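Local coordinates for cyclic UMP-AMP synthase (Rhodothermus marinus SG0.5JP17-172, PDB 6E0K), which makes the cyclic dinucleotide second messenger 3',3'-cUAMP from UTP and ATP as the nucleotide synthase of a CBASS antiphage defence system, at residues S6-E9 against R10-H13; Y186-T189 against I190-F193; I239-L242 against K243-L247; E265-E269 against E270-R274; D280-W283 against T284-Q288. All blocks are in the same frame, centred on the assembly; numbering follows the deposited sequence.

How the contacts relate
All five contacts are local, each spanning about one helical turn or a helix end, so none closes a long loop; along the chain they run in series, without nesting or crossing. Contact 1 lies on the N-terminal helix 5-11 and the residues that follow it, against contact 2 at the start of helix 186-202, where Ser12 O accepts from Arg191 NE. Phe193 of contact 2 packs on Ile239 of contact 3, in the last turn of helix 231-244. Contacts 4 and 5 occupy the two ends of helix 269-285: Arg273 reaches the backbone of contact 3, and Asp280 forms a salt bridge with Lys243. Leu282, Trp283 and Trp286 of contact 5 return to contact 1, joining the N-terminal helix to the C-terminal one.

Contact 1 (S6-E9 against R10-H13)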
# COMPACT_ATOMS: atom_id res chain seq x y z
N SER A 6 13.11 -18.89 16.01
CA SER A 6 11.73 -19.37 15.98
C SER A 6 10.73 -18.25 16.24
O SER A 6 9.61 -18.30 15.73
CB SER A 6 11.54 -20.48 17.00
OG SER A 6 11.87 -20.02 18.31
N GLN A 7 11.10 -17.28 17.07
CA GLN A 7 10.23 -16.13 17.29
C GLN A 7 10.14 -15.27 16.03
O GLN A 7 9.05 -14.85 15.64
CB GLN A 7 10.73 -15.30 18.47
CG GLN A 7 9.88 -14.06 18.76
CD GLN A 7 8.46 -14.42 19.16
OE1 GLN A 7 8.20 -14.79 20.30
NE2 GLN A 7 7.54 -14.33 18.20
N LEU A 8 11.28 -14.99 15.40
CA LEU A 8 11.24 -14.23 14.16
C LEU A 8 10.47 -14.97 13.08
O LEU A 8 9.71 -14.36 12.32
CB LEU A 8 12.67 -13.94 13.69
CG LEU A 8 13.52 -13.16 14.69
CD1 LEU A 8 14.94 -13.06 14.17
CD2 LEU A 8 12.93 -11.76 14.88
N GLU A 9 10.62 -16.30 13.02
CA GLU A 9 9.90 -17.06 12.01
C GLU A 9 8.39 -17.00 12.24
O GLU A 9 7.62 -16.86 11.29
CB GLU A 9 10.38 -18.51 11.99
CG GLU A 9 9.99 -19.30 10.72
CD GLU A 9 8.55 -19.80 10.75
OE1 GLU A 9 8.01 -20.02 11.85
OE2 GLU A 9 7.97 -19.98 9.66
N ARG A 10 7.94 -17.10 13.50
CA ARG A 10 6.52 -16.93 13.78
C ARG A 10 6.03 -15.55 13.34
O ARG A 10 4.95 -15.42 12.75
CB ARG A 10 6.25 -17.13 15.28
CG ARG A 10 6.19 -18.59 15.70
CD ARG A 10 5.53 -18.73 17.08
NE ARG A 10 6.30 -18.04 18.12
CZ ARG A 10 7.38 -18.55 18.70
NH1 ARG A 10 7.83 -19.74 18.33
NH2 ARG A 10 8.03 -17.86 19.64
N TRP A 11 6.82 -14.51 13.62
CA TRP A 11 6.45 -13.17 13.20
C TRP A 11 6.39 -13.03 11.68
O TRP A 11 5.69 -12.14 11.18
CB TRP A 11 7.44 -12.16 13.79
CG TRP A 11 7.23 -11.84 15.24
CD1 TRP A 11 6.12 -12.06 15.99
CD2 TRP A 11 8.18 -11.19 16.09
NE1 TRP A 11 6.31 -11.60 17.28
CE2 TRP A 11 7.57 -11.06 17.36
CE3 TRP A 11 9.47 -10.70 15.90
CZ2 TRP A 11 8.23 -10.48 18.45
CZ3 TRP A 11 10.13 -10.12 16.99
CH2 TRP A 11 9.50 -10.02 18.24
N SER A 12 7.10 -13.89 10.94
CA SER A 12 7.06 -13.82 9.48
C SER A 12 5.79 -14.42 8.88
O SER A 12 5.61 -14.31 7.66
CB SER A 12 8.27 -14.52 8.87
OG SER A 12 8.09 -15.94 8.84
N HIS A 13 4.94 -15.07 9.67
CA HIS A 13 3.78 -15.74 9.09
C HIS A 13 2.79 -14.75 8.47
O HIS A 13 2.58 -13.64 8.98
CB HIS A 13 3.05 -16.57 10.13
CG HIS A 13 3.84 -17.73 10.63
ND1 HIS A 13 3.44 -18.50 11.70
CD2 HIS A 13 5.00 -18.27 10.19
CE1 HIS A 13 4.33 -19.45 11.91
NE2 HIS A 13 5.28 -19.34 11.00
O HOH W 1 10.81 -18.73 20.38
O HOH W 2 4.83 -15.39 18.83
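Arg10 N donates to Ser6 O and Trp11 N to Gln7 O, both at 3.0 Å, as regular helical bonds, whereas Ser12 N splits two weak bonds between Leu8 O and Glu9 O. Ser12 OG adds a firmer one, donating to Glu9 O at 2.7 Å. The Gln7 chain, bent at CB-CG (chi2 63°), lies over one face of the Trp11 indole. Its CG stands above the six-membered ring, 4.0 Å from the centroid, and the amide follows, its plane 33° from that of the ring. Gln7 NE2 ends up 3.1 Å from Trp11 NE1; both are donors, so the amide rests on the pi face and does not bond to the ring N-H. Its OE1 accepts a weak bond from Arg10 NH2 at 3.1 Å, the guanidinium standing almost perpendicular to the amide. Two waters sit in the guanidinium plane: one bridges Arg10 NH2 to Ser6 OG, the other joins NE to Gln7 NE2. Leu8 CD2 touches Trp11 CE3 while Leu8 also packs on helices 231-244 and 269-285, and Trp11 meets Leu282, so this face ties the N-terminal helix to the helical core. Glu9 OE1 accepts the N-H of His13 NE2 on its syn side at 2.9 Å, 32° out of the carboxylate plane. This His-carboxylate bond places a proton on NE2 and would probably favour a positively charged imidazole.

Contact 2 (Y186-T189 against I190-F193); sequences YKPT and IRMF
Tyr186 carries its CG anti to the backbone N (chi1 177°) and Ile190 turns CG1 beside its own N (chi1 -69°), which brings the isoleucine tip over the tyrosine ring one turn further along. The setting is the first two turns of alpha helix 186-202, held by four regular i to i+4 bonds from Ile190 N, Arg191 N, Met192 N and Phe193 N to Tyr186 O through Thr189 O. Ile190 CD1 makes a CH-pi contact, 3.8 Å from the Tyr186 ring centroid and 23° off the normal, displaced toward CZ. Lys187 runs alongside Ile190, so that its CD is 4.0 Å from the same CD1, before its ammonium goes to Asn51 O. The phenol OH is held by Gln253 OE1. The Arg191 guanidinium lays one face over the Lys187-Pro188 peptide, with NH2 3.6 Å from Pro188 CG, while its N-H groups bond to Ser12 O and Ser52 O. It thereby links this helix to the N-terminal region. The helix also carries Lys194, an ATP-binding residue whose side chain lies about 4 Å from that of Ile190, and Ile190 itself packs on helix 212-220. Toward helix 231-244 the chain presents Thr189, Met192 and Phe193. Thr189 OG1 bonds back to Trp185 O; its methyl CG2 runs beside the Phe193 side chain and meets ring atom CE2 at 3.6 Å.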
# COMPACT_ATOMS: atom_id res chain seq x y z
N TYR A 186 11.69 -11.48 0.67
CA TYR A 186 11.30 -10.08 0.89
C TYR A 186 9.96 -9.97 1.63
O TYR A 186 9.86 -9.26 2.64
CB TYR A 186 11.25 -9.35 -0.45
CG TYR A 186 10.79 -7.91 -0.37
CD1 TYR A 186 11.42 -7.01 0.49
CD2 TYR A 186 9.74 -7.43 -1.16
CE1 TYR A 186 11.01 -5.69 0.57
CE2 TYR A 186 9.32 -6.12 -1.08
CZ TYR A 186 9.97 -5.25 -0.21
OH TYR A 186 9.53 -3.95 -0.14
N LYS A 187 8.94 -10.68 1.17
CA LYS A 187 7.64 -10.50 1.82
C LYS A 187 7.61 -11.09 3.23
O LYS A 187 7.08 -10.45 4.14
CB LYS A 187 6.52 -11.10 0.95
CG LYS A 187 6.42 -10.44 -0.41
CD LYS A 187 6.25 -8.95 -0.32
CE LYS A 187 6.07 -8.34 -1.71
NZ LYS A 187 4.88 -8.92 -2.42
N PRO A 188 8.17 -12.29 3.48
CA PRO A 188 8.25 -12.75 4.88
C PRO A 188 9.01 -11.78 5.76
O PRO A 188 8.68 -11.64 6.95
CB PRO A 188 8.98 -14.10 4.78
CG PRO A 188 8.67 -14.58 3.38
CD PRO A 188 8.62 -13.33 2.53
N THR A 189 10.02 -11.10 5.22
CA THR A 189 10.78 -10.15 6.03
C THR A 189 9.93 -8.94 6.39
O THR A 189 9.96 -8.46 7.53
CB THR A 189 12.06 -9.74 5.30
OG1 THR A 189 12.89 -10.90 5.15
CG2 THR A 189 12.83 -8.70 6.11
N ILE A 190 9.15 -8.42 5.43
CA ILE A 190 8.22 -7.35 5.73
C ILE A 190 7.29 -7.76 6.86
O ILE A 190 7.06 -7.01 7.82
CB ILE A 190 7.41 -6.96 4.49
CG1 ILE A 190 8.30 -6.26 3.46
CG2 ILE A 190 6.25 -6.04 4.88
CD1 ILE A 190 7.56 -6.06 2.13
N ARG A 191 6.74 -8.98 6.77
CA ARG A 191 5.80 -9.41 7.79
C ARG A 191 6.47 -9.56 9.14
O ARG A 191 5.89 -9.20 10.17
CB ARG A 191 5.12 -10.72 7.37
CG ARG A 191 4.31 -10.53 6.07
CD ARG A 191 3.43 -11.74 5.75
NE ARG A 191 4.21 -12.98 5.71
CZ ARG A 191 4.57 -13.62 4.60
NH1 ARG A 191 4.20 -13.17 3.40
NH2 ARG A 191 5.29 -14.74 4.70
N MET A 192 7.70 -10.09 9.16
CA MET A 192 8.48 -10.18 10.39
C MET A 192 8.60 -8.82 11.06
O MET A 192 8.34 -8.68 12.26
CB MET A 192 9.86 -10.75 10.09
CG MET A 192 10.75 -10.82 11.34
SD MET A 192 12.47 -11.19 10.94
CE MET A 192 12.98 -9.68 10.11
N PHE A 193 8.98 -7.79 10.30
CA PHE A 193 9.13 -6.47 10.91
C PHE A 193 7.79 -5.87 11.31
O PHE A 193 7.69 -5.21 12.34
CB PHE A 193 9.90 -5.54 9.97
CG PHE A 193 11.38 -5.77 9.99
CD1 PHE A 193 12.11 -5.56 11.15
CD2 PHE A 193 12.05 -6.18 8.84
CE1 PHE A 193 13.48 -5.78 11.18
CE2 PHE A 193 13.43 -6.37 8.85
CZ PHE A 193 14.15 -6.18 10.04

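Contact 3 (I239-L242 against K243-L247); sequences INWL and KRADL
Asn240 O is gripped twice by Arg244: NH1 donates at 2.9 Å, the oxygen lying close to the guanidinium plane, and the backbone N adds a weak bond at 3.4 Å. This is the last turn of helix 231-244, where the i to i+4 ladder gives out; Lys243 N still reaches Ile239 O, but Arg244 N also makes a weak bond to Trp241 O. The Arg244 chain, extended from CG to NE, runs back beside Asn240, and its NH1 makes a further weak bond to Asn240 OD1, with amide and guanidinium planes 84° apart. It thus covers a carbonyl at the C-terminal end of the helix, where a positive charge would be expected to interact favourably with the helix dipole. Lys243 sends its aliphatic chain past Ile239, CD lying 3.7 Å from CG2, and its NZ forms a salt bridge with Asp280 of helix 269-285. Beyond the helix, Ala245 N turns to Leu242 O, 3.2 Å away, coming from well above the carbonyl plane; Arg273 adds a weak bond to that same oxygen and a firmer one to Ala245 O. The turn drops the Ala245 methyl onto the Trp241 face, with CB 3.9 Å from the centroid of the six-membered ring and 13° off its normal.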
# COMPACT_ATOMS: atom_id res chain seq x y z
N ILE A 239 18.55 -4.15 9.34
CA ILE A 239 18.54 -3.01 10.25
C ILE A 239 19.90 -2.33 10.26
O ILE A 239 19.99 -1.10 10.28
CB ILE A 239 18.13 -3.43 11.68
CG1 ILE A 239 16.65 -3.87 11.70
CG2 ILE A 239 18.41 -2.30 12.68
CD1 ILE A 239 15.65 -2.76 11.33
N ASN A 240 20.98 -3.11 10.21
CA ASN A 240 22.31 -2.49 10.20
C ASN A 240 22.57 -1.72 8.92
O ASN A 240 23.23 -0.67 8.96
CB ASN A 240 23.38 -3.55 10.43
CG ASN A 240 23.49 -3.91 11.90
OD1 ASN A 240 23.34 -3.05 12.77
ND2 ASN A 240 23.75 -5.18 12.18
N TRP A 241 22.07 -2.19 7.78
CA TRP A 241 22.24 -1.42 6.55
C TRP A 241 21.45 -0.11 6.61
O TRP A 241 21.95 0.95 6.23
CB TRP A 241 21.83 -2.24 5.33
CG TRP A 241 22.08 -1.50 4.04
CD1 TRP A 241 23.23 -1.50 3.31
CD2 TRP A 241 21.16 -0.64 3.35
NE1 TRP A 241 23.10 -0.70 2.21
CE2 TRP A 241 21.84 -0.15 2.21
CE3 TRP A 241 19.84 -0.24 3.58
CZ2 TRP A 241 21.24 0.71 1.30
CZ3 TRP A 241 19.24 0.63 2.68
CH2 TRP A 241 19.94 1.10 1.55
N LEU A 242 20.20 -0.17 7.10
CA LEU A 242 19.39 1.04 7.20
C LEU A 242 20.02 2.07 8.13
O LEU A 242 19.95 3.28 7.88
CB LEU A 242 17.97 0.68 7.66
CG LEU A 242 17.08 0.03 6.59
CD1 LEU A 242 15.86 -0.60 7.23
CD2 LEU A 242 16.67 1.06 5.54
N LYS A 243 20.64 1.61 9.22
CA LYS A 243 21.27 2.53 10.17
C LYS A 243 22.41 3.31 9.54
O LYS A 243 22.70 4.44 9.96
CB LYS A 243 21.77 1.75 11.39
CG LYS A 243 20.67 1.45 12.39
CD LYS A 243 21.03 0.29 13.32
CE LYS A 243 22.22 0.59 14.19
NZ LYS A 243 22.45 -0.57 15.12
N ARG A 244 23.07 2.73 8.54
CA ARG A 244 24.21 3.34 7.87
C ARG A 244 23.85 4.01 6.55
O ARG A 244 24.72 4.61 5.92
CB ARG A 244 25.29 2.28 7.63
CG ARG A 244 25.85 1.69 8.92
CD ARG A 244 26.54 0.36 8.72
NE ARG A 244 27.20 -0.09 9.95
CZ ARG A 244 26.57 -0.58 11.01
NH1 ARG A 244 25.24 -0.69 11.03
NH2 ARG A 244 27.27 -0.95 12.08
N ALA A 245 22.59 3.93 6.13
CA ALA A 245 22.20 4.38 4.81
C ALA A 245 21.85 5.87 4.81
O ALA A 245 21.52 6.46 5.85
CB ALA A 245 21.01 3.58 4.29
N ASP A 246 21.93 6.47 3.63
CA ASP A 246 21.41 7.81 3.39
C ASP A 246 19.96 7.65 2.98
O ASP A 246 19.66 7.26 1.85
CB ASP A 246 22.23 8.54 2.33
CG ASP A 246 21.69 9.93 2.00
OD1 ASP A 246 20.67 10.35 2.58
OD2 ASP A 246 22.32 10.62 1.17
N LEU A 247 19.05 7.94 3.91
CA LEU A 247 17.63 7.74 3.67
C LEU A 247 17.04 8.76 2.71
O LEU A 247 15.95 8.52 2.17
CB LEU A 247 16.86 7.81 4.99
CG LEU A 247 17.33 6.91 6.13
CD1 LEU A 247 16.46 7.16 7.35
CD2 LEU A 247 17.26 5.44 5.71

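Contact 4 (E265-E269 against E270-R274); sequences EQWSE and EKARR
Trp267 spreads its indole across the first turn of helix 269-285, meeting Lys271 and Ala272 with different parts of the ring system. The pyrrole part lies obliquely against the start of the lysine chain, its NE1 3.3 Å from Lys271 CB. The benzene part carries one face over the backbone of the next residue, CH2 being 3.7 Å from Ala272 CA. Ala272 CB sits off-centre on that ring, 4.2 Å from the centroid and 28° off the normal. Trp267 also stacks with Phe214, so the indole joins the new helix to helix 212-220. Beside it Ser268, with chi1 at 79°, turns OG to accept from Lys271 N at 3.1 Å, and that oxygen also touches the lysine CG. Lys271 then bends away, and its ammonium pairs with Asp208, which Arg274 shares. Glu269 and Arg273 are joined through a water that accepts from Arg273 NE and donates to Glu269 OE1, each at 3.0 Å, while the guanidinium reaches on to the backbone of Ala245. The backbone bond from Arg273 N to Glu269 O, 2.8 Å, is already regular helix. This is the classic serine N-cap, here opening the C-terminal helix directly after the loop that contains the ATP-binding Glu265.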
# COMPACT_ATOMS: atom_id res chain seq x y z
N GLU A 265 1.45 12.54 2.99
CA GLU A 265 1.60 11.36 2.14
C GLU A 265 2.99 10.73 2.27
O GLU A 265 3.20 9.60 1.82
CB GLU A 265 1.35 11.75 0.67
CG GLU A 265 -0.08 12.19 0.35
CD GLU A 265 -0.46 13.53 0.97
OE1 GLU A 265 0.43 14.39 1.15
OE2 GLU A 265 -1.65 13.72 1.30
N GLN A 266 3.94 11.44 2.86
CA GLN A 266 5.31 10.98 3.01
C GLN A 266 5.62 10.73 4.47
O GLN A 266 4.95 11.25 5.37
CB GLN A 266 6.28 12.01 2.42
CG GLN A 266 5.95 12.33 0.98
CD GLN A 266 6.67 13.54 0.48
OE1 GLN A 266 6.53 14.63 1.03
NE2 GLN A 266 7.46 13.36 -0.57
N TRP A 267 6.66 9.94 4.70
CA TRP A 267 7.15 9.67 6.03
C TRP A 267 8.19 10.73 6.40
O TRP A 267 8.37 11.72 5.68
CB TRP A 267 7.73 8.26 6.09
CG TRP A 267 7.62 7.58 7.44
CD1 TRP A 267 6.85 7.98 8.49
CD2 TRP A 267 8.28 6.38 7.84
NE1 TRP A 267 6.99 7.09 9.54
CE2 TRP A 267 7.87 6.11 9.17
CE3 TRP A 267 9.18 5.51 7.22
CZ2 TRP A 267 8.33 4.99 9.88
CZ3 TRP A 267 9.63 4.40 7.92
CH2 TRP A 267 9.20 4.15 9.24
N SER A 268 8.88 10.55 7.51
CA SER A 268 9.98 11.42 7.86
C SER A 268 11.18 10.56 8.23
O SER A 268 11.03 9.45 8.75
CB SER A 268 9.62 12.38 9.00
OG SER A 268 9.68 11.76 10.27
N GLU A 269 12.37 11.07 7.90
CA GLU A 269 13.59 10.34 8.25
C GLU A 269 13.67 10.13 9.75
O GLU A 269 14.13 9.07 10.21
CB GLU A 269 14.82 11.09 7.77
CG GLU A 269 14.96 11.16 6.26
CD GLU A 269 16.29 11.72 5.85
OE1 GLU A 269 17.29 11.36 6.51
OE2 GLU A 269 16.34 12.52 4.90
N GLU A 270 13.22 11.10 10.54
CA GLU A 270 13.30 10.95 11.98
C GLU A 270 12.41 9.82 12.47
O GLU A 270 12.78 9.07 13.39
CB GLU A 270 12.95 12.26 12.67
CG GLU A 270 13.30 12.26 14.14
CD GLU A 270 14.80 12.22 14.41
OE1 GLU A 270 15.61 12.43 13.46
OE2 GLU A 270 15.19 11.96 15.56
N LYS A 271 11.22 9.66 11.87
CA LYS A 271 10.36 8.53 12.23
C LYS A 271 10.99 7.21 11.83
O LYS A 271 10.87 6.21 12.56
CB LYS A 271 8.98 8.68 11.59
CG LYS A 271 8.11 9.79 12.19
CD LYS A 271 7.68 9.45 13.61
CE LYS A 271 6.83 10.56 14.22
NZ LYS A 271 5.44 10.52 13.72
N ALA A 272 11.63 7.16 10.66
CA ALA A 272 12.33 5.95 10.25
C ALA A 272 13.47 5.61 11.21
O ALA A 272 13.65 4.45 11.59
CB ALA A 272 12.86 6.09 8.82
N ARG A 273 14.25 6.62 11.62
CA ARG A 273 15.32 6.38 12.59
C ARG A 273 14.77 5.89 13.92
O ARG A 273 15.40 5.08 14.60
CB ARG A 273 16.14 7.66 12.79
CG ARG A 273 16.77 8.16 11.53
CD ARG A 273 17.94 7.32 11.16
NE ARG A 273 18.72 7.93 10.08
CZ ARG A 273 19.49 7.24 9.26
NH1 ARG A 273 19.57 5.91 9.39
NH2 ARG A 273 20.16 7.86 8.30
N ARG A 274 13.60 6.40 14.32
CA ARG A 274 12.99 5.92 15.55
C ARG A 274 12.65 4.44 15.44
O ARG A 274 12.89 3.66 16.37
CB ARG A 274 11.73 6.74 15.87
CG ARG A 274 11.03 6.27 17.15
CD ARG A 274 9.81 7.12 17.49
NE ARG A 274 8.73 6.91 16.55
CZ ARG A 274 7.48 7.34 16.71
NH1 ARG A 274 7.14 8.01 17.82
NH2 ARG A 274 6.57 7.09 15.78
O HOH W 3 18.08 10.78 9.37

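Contact 5 (D280-W283 against T284-Q288)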
# COMPACT_ATOMS: atom_id res chain seq x y z
N ASP A 280 16.51 -2.06 17.24
CA ASP A 280 17.75 -2.30 17.98
C ASP A 280 17.46 -2.71 19.41
O ASP A 280 18.04 -3.68 19.92
CB ASP A 280 18.59 -1.02 17.99
CG ASP A 280 19.50 -0.89 16.79
OD1 ASP A 280 19.82 -1.89 16.12
OD2 ASP A 280 19.94 0.26 16.54
N ASP A 281 16.60 -1.95 20.10
CA ASP A 281 16.32 -2.22 21.51
C ASP A 281 15.64 -3.57 21.68
O ASP A 281 15.93 -4.30 22.64
CB ASP A 281 15.42 -1.14 22.11
CG ASP A 281 16.12 0.18 22.31
OD1 ASP A 281 17.37 0.22 22.32
OD2 ASP A 281 15.39 1.18 22.50
N LEU A 282 14.70 -3.90 20.79
CA LEU A 282 14.04 -5.21 20.83
C LEU A 282 15.06 -6.33 20.74
O LEU A 282 15.05 -7.29 21.53
CB LEU A 282 13.03 -5.30 19.68
CG LEU A 282 12.37 -6.64 19.43
CD1 LEU A 282 11.44 -6.98 20.59
CD2 LEU A 282 11.60 -6.55 18.12
N TRP A 283 15.99 -6.20 19.80
CA TRP A 283 17.02 -7.21 19.57
C TRP A 283 17.95 -7.33 20.76
O TRP A 283 18.16 -8.43 21.29
CB TRP A 283 17.81 -6.85 18.31
CG TRP A 283 18.79 -7.90 17.93
CD1 TRP A 283 20.11 -7.97 18.27
CD2 TRP A 283 18.51 -9.08 17.17
NE1 TRP A 283 20.68 -9.10 17.74
CE2 TRP A 283 19.71 -9.81 17.07
CE3 TRP A 283 17.36 -9.58 16.54
CZ2 TRP A 283 19.80 -11.01 16.38
CZ3 TRP A 283 17.45 -10.78 15.85
CH2 TRP A 283 18.66 -11.47 15.78
N THR A 284 18.54 -6.21 21.20
CA THR A 284 19.55 -6.27 22.26
C THR A 284 18.92 -6.63 23.61
O THR A 284 19.57 -7.26 24.45
CB THR A 284 20.31 -4.95 22.36
OG1 THR A 284 19.40 -3.89 22.69
CG2 THR A 284 21.01 -4.61 21.06
N GLY A 285 17.66 -6.24 23.83
CA GLY A 285 17.02 -6.51 25.10
C GLY A 285 16.54 -7.93 25.27
O GLY A 285 16.33 -8.37 26.41
N TRP A 286 16.38 -8.67 24.18
CA TRP A 286 15.82 -10.01 24.26
C TRP A 286 16.84 -10.96 24.87
O TRP A 286 17.98 -11.05 24.41
CB TRP A 286 15.39 -10.50 22.88
CG TRP A 286 14.30 -11.54 22.93
CD1 TRP A 286 14.43 -12.84 23.35
CD2 TRP A 286 12.93 -11.37 22.56
NE1 TRP A 286 13.21 -13.49 23.25
CE2 TRP A 286 12.28 -12.61 22.77
CE3 TRP A 286 12.19 -10.29 22.06
CZ2 TRP A 286 10.92 -12.80 22.50
CZ3 TRP A 286 10.83 -10.48 21.81
CH2 TRP A 286 10.22 -11.72 22.02
N GLY A 287 16.43 -11.66 25.91
CA GLY A 287 17.33 -12.55 26.61
C GLY A 287 18.20 -11.89 27.65
O GLY A 287 19.08 -12.55 28.21
N GLN A 288 18.00 -10.61 27.93
CA GLN A 288 18.86 -9.93 28.88
C GLN A 288 18.17 -9.82 30.24
O GLN A 288 16.96 -9.59 30.32
CB GLN A 288 19.24 -8.54 28.36
CG GLN A 288 18.37 -7.40 28.80
CD GLN A 288 18.93 -6.07 28.35
OE1 GLN A 288 19.90 -6.01 27.59
NE2 GLN A 288 18.32 -4.98 28.82
O HOH W 4 19.77 -1.28 21.81
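Leu282 and Trp286 form the close-packed flank: their side chains run the same way, and Leu282, with CG anti to its N (chi1 172°), brings CD1 to the rim of the indole in its plane, 3.7 Å from Trp286 CE3. Leu282 also presses on helix 186-202, while Trp286 touches Gln7, Val3 and Pro4. Trp283 points along another side of the helix and stacks on Phe235. Backbone bonds here are still sound, with Thr284 N on Asp280 O and Gly285 N on Asp281 O, both at 2.9 Å. The C-terminal end of helix 269-285 follows: Trp286 leaves helical angles, and its N-H makes two weak bonds, to Leu282 O at 3.3 Å and Trp283 O at 3.4 Å. A type II beta turn from Gly285 to Gln288 leads off, its third position filled by Gly287 at positive phi (84°), where a side chain would jam against the preceding carbonyl oxygen. The looser side belongs to Asp281 and Thr284, both exposed. There a water donates to Asp281 OD1 and lies 2.8 Å from Thr284 OG1, a hydroxyl that also comes within 3.1 Å of Asp280 O. The Asp280 carboxylate is engaged by Lys243 of helix 231-244.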